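Local coordinates for protein 3-methyladenine dna-glycosylase (Archaeoglobus fulgidus, PDB 2JHN) that belongs to the AlkA-type DNA glycosylases of the helix-hairpin-helix base excision repair superfamily, with a TATA-box binding protein-like domain at its N-terminal end, at residues A[87-92]-A[100-105]. The protein carries 1 engineered substitution. Numbering follows the deposited sequence.
Sequences ELYRFM and MLKNRF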
loop_
_atom_site.group_PDB
_atom_site.type_symbol
_atom_site.label_atom_id
_atom_site.label_comp_id
_atom_site.label_asym_id
_atom_site.label_seq_id
_atom_site.Cartn_x
_atom_site.Cartn_y
_atom_site.Cartn_z
ATOM N N GLU A 87 13.030 -3.886 -16.614
ATOM C CA GLU A 87 12.729 -2.733 -17.441
ATOM C C GLU A 87 12.668 -1.441 -16.624
ATOM O O GLU A 87 13.145 -0.393 -17.073
ATOM C CB GLU A 87 11.426 -2.953 -18.207
ATOM C CG GLU A 87 11.369 -2.163 -19.534
ATOM C CD GLU A 87 9.958 -1.963 -20.086
ATOM O OE1 GLU A 87 9.081 -2.838 -19.840
ATOM O OE2 GLU A 87 9.738 -0.932 -20.796
ATOM N N LEU A 88 12.067 -1.524 -15.435
ATOM C CA LEU A 88 12.071 -0.386 -14.507
ATOM C C LEU A 88 13.508 0.008 -14.222
ATOM O O LEU A 88 13.864 1.187 -14.258
ATOM C CB LEU A 88 11.375 -0.768 -13.182
ATOM C CG LEU A 88 11.550 0.180 -11.981
ATOM C CD1 LEU A 88 10.928 1.536 -12.220
ATOM C CD2 LEU A 88 10.989 -0.451 -10.671
ATOM N N TYR A 89 14.335 -0.984 -13.923
ATOM C CA TYR A 89 15.709 -0.701 -13.518
ATOM C C TYR A 89 16.500 -0.064 -14.659
ATOM O O TYR A 89 17.264 0.882 -14.439
ATOM C CB TYR A 89 16.385 -1.978 -13.043
ATOM C CG TYR A 89 16.056 -2.414 -11.617
ATOM C CD1 TYR A 89 15.401 -1.567 -10.707
ATOM C CD2 TYR A 89 16.459 -3.665 -11.173
ATOM C CE1 TYR A 89 15.148 -1.998 -9.387
ATOM C CE2 TYR A 89 16.218 -4.094 -9.879
ATOM C CZ TYR A 89 15.559 -3.264 -8.996
ATOM O OH TYR A 89 15.351 -3.726 -7.724
ATOM N N ARG A 90 16.320 -0.592 -15.867
ATOM C CA ARG A 90 16.916 0.007 -17.085
ATOM C C ARG A 90 16.532 1.485 -17.220
ATOM O O ARG A 90 17.386 2.361 -17.486
ATOM C CB ARG A 90 16.453 -0.785 -18.309
ATOM C CG ARG A 90 17.255 -0.565 -19.574
ATOM C CD ARG A 90 16.771 -1.499 -20.682
ATOM N NE ARG A 90 17.045 -2.891 -20.315
ATOM C CZ ARG A 90 16.134 -3.853 -20.165
ATOM N NH1 ARG A 90 14.836 -3.619 -20.366
ATOM N NH2 ARG A 90 16.542 -5.074 -19.825
ATOM N N PHE A 91 15.248 1.769 -17.023
ATOM C CA PHE A 91 14.706 3.127 -17.094
ATOM C C PHE A 91 15.296 4.044 -16.013
ATOM O O PHE A 91 15.713 5.166 -16.290
ATOM C CB PHE A 91 13.167 3.066 -17.023
ATOM C CG PHE A 91 12.492 4.415 -17.100
ATOM C CD1 PHE A 91 12.032 4.910 -18.325
ATOM C CD2 PHE A 91 12.332 5.190 -15.960
ATOM C CE1 PHE A 91 11.407 6.153 -18.392
ATOM C CE2 PHE A 91 11.713 6.435 -16.010
ATOM C CZ PHE A 91 11.246 6.918 -17.242
ATOM N N MET A 92 15.340 3.571 -14.768
ATOM C CA MET A 92 15.910 4.368 -13.694
ATOM C C MET A 92 17.397 4.724 -13.963
ATOM O O MET A 92 17.849 5.815 -13.611
ATOM C CB MET A 92 15.735 3.645 -12.345
ATOM C CG MET A 92 14.254 3.602 -11.937
ATOM S SD MET A 92 13.988 2.708 -10.390
ATOM C CE MET A 92 14.333 4.044 -9.267
ATOM N N MET A 100 20.411 7.031 -8.583
ATOM C CA MET A 100 20.736 7.310 -7.182
ATOM C C MET A 100 19.731 6.674 -6.201
ATOM O O MET A 100 20.116 6.091 -5.175
ATOM C CB MET A 100 20.741 8.828 -7.012
ATOM C CG MET A 100 21.445 9.383 -5.796
ATOM S SD MET A 100 21.731 11.140 -6.050
ATOM C CE MET A 100 23.170 11.116 -7.100
ATOM N N LEU A 101 18.449 6.808 -6.526
ATOM C CA LEU A 101 17.336 6.173 -5.775
ATOM C C LEU A 101 17.363 4.654 -5.905
ATOM O O LEU A 101 17.222 3.937 -4.912
ATOM C CB LEU A 101 15.985 6.669 -6.296
ATOM C CG LEU A 101 15.306 7.940 -5.842
ATOM C CD1 LEU A 101 13.936 7.973 -6.503
ATOM C CD2 LEU A 101 15.171 7.970 -4.318
ATOM N N LYS A 102 17.528 4.160 -7.129
ATOM C CA LYS A 102 17.612 2.730 -7.388
ATOM C C LYS A 102 18.733 2.088 -6.584
ATOM O O LYS A 102 18.546 1.021 -6.018
ATOM C CB LYS A 102 17.839 2.437 -8.869
ATOM C CG LYS A 102 17.992 0.926 -9.182
ATOM C CD LYS A 102 18.295 0.659 -10.669
ATOM C CE LYS A 102 19.692 1.113 -11.073
ATOM N NZ LYS A 102 20.705 0.008 -10.988
ATOM N N ASN A 103 19.898 2.741 -6.538
ATOM C CA ASN A 103 21.047 2.193 -5.824
ATOM C C ASN A 103 20.902 2.259 -4.301
ATOM O O ASN A 103 21.279 1.305 -3.608
ATOM C CB ASN A 103 22.348 2.843 -6.315
ATOM C CG ASN A 103 22.730 2.383 -7.742
ATOM O OD1 ASN A 103 22.461 1.242 -8.135
ATOM N ND2 ASN A 103 23.343 3.269 -8.511
ATOM N N ARG A 104 20.322 3.347 -3.793
ATOM C CA ARG A 104 20.065 3.483 -2.364
ATOM C C ARG A 104 19.145 2.361 -1.868
ATOM O O ARG A 104 19.373 1.821 -0.790
ATOM C CB ARG A 104 19.491 4.863 -1.999
ATOM C CG ARG A 104 19.235 5.041 -0.484
ATOM C CD ARG A 104 18.971 6.495 -0.067
ATOM N NE ARG A 104 20.163 7.338 -0.212
ATOM C CZ ARG A 104 21.106 7.467 0.721
ATOM N NH1 ARG A 104 21.014 6.803 1.877
ATOM N NH2 ARG A 104 22.164 8.240 0.483
ATOM N N PHE A 105 18.114 2.020 -2.658
ATOM C CA PHE A 105 17.173 0.960 -2.261
ATOM C C PHE A 105 17.251 -0.246 -3.214
ATOM O O PHE A 105 16.232 -0.828 -3.616
ATOM C CB PHE A 105 15.749 1.533 -2.111
ATOM C CG PHE A 105 15.675 2.709 -1.167
ATOM C CD1 PHE A 105 15.840 2.534 0.224
ATOM C CD2 PHE A 105 15.501 4.009 -1.659
ATOM C CE1 PHE A 105 15.798 3.634 1.099
ATOM C CE2 PHE A 105 15.447 5.113 -0.801
ATOM C CZ PHE A 105 15.595 4.943 0.585
#
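The Tyr89 ring meets the methylene chain of Lys102, which passes it at a slant, with CD 3.7 Å from Tyr89 CD1 and CG 3.9 Å from the same carbon. Tyr106 lies against the same tyrosine ring, the two planes inclined by about 30°, and the Tyr89 hydroxyl is hydrogen-bonded to Gly109 N. From the backbone, Lys102 sets out extended (CG opposite the backbone N) and bends at its last two torsions. Its NZ stands 5.7 Å from the Tyr89 ring centroid, at most a weak cation-pi attraction; the stronger partner is Asp93, through a salt bridge just beyond 87-92. Nearer the backbone of Lys102, the bend of Met92 at chi3 (84°) brings its methyl in beside the start of the lysine chain. Met92 CE lies 3.9 Å from Lys102 CB and 4.3 Å from Leu101 CB. Tyr89 and Leu101 also pack on helix 274-287, through Tyr280 and Tyr284. The two segments belong to consecutive short helices, 86-93 and 96-104, whose local axes run at 129° and approach to 10.0 Å: a pair joined by a short turn, packed at a steep angle and seated together on helix 274-287.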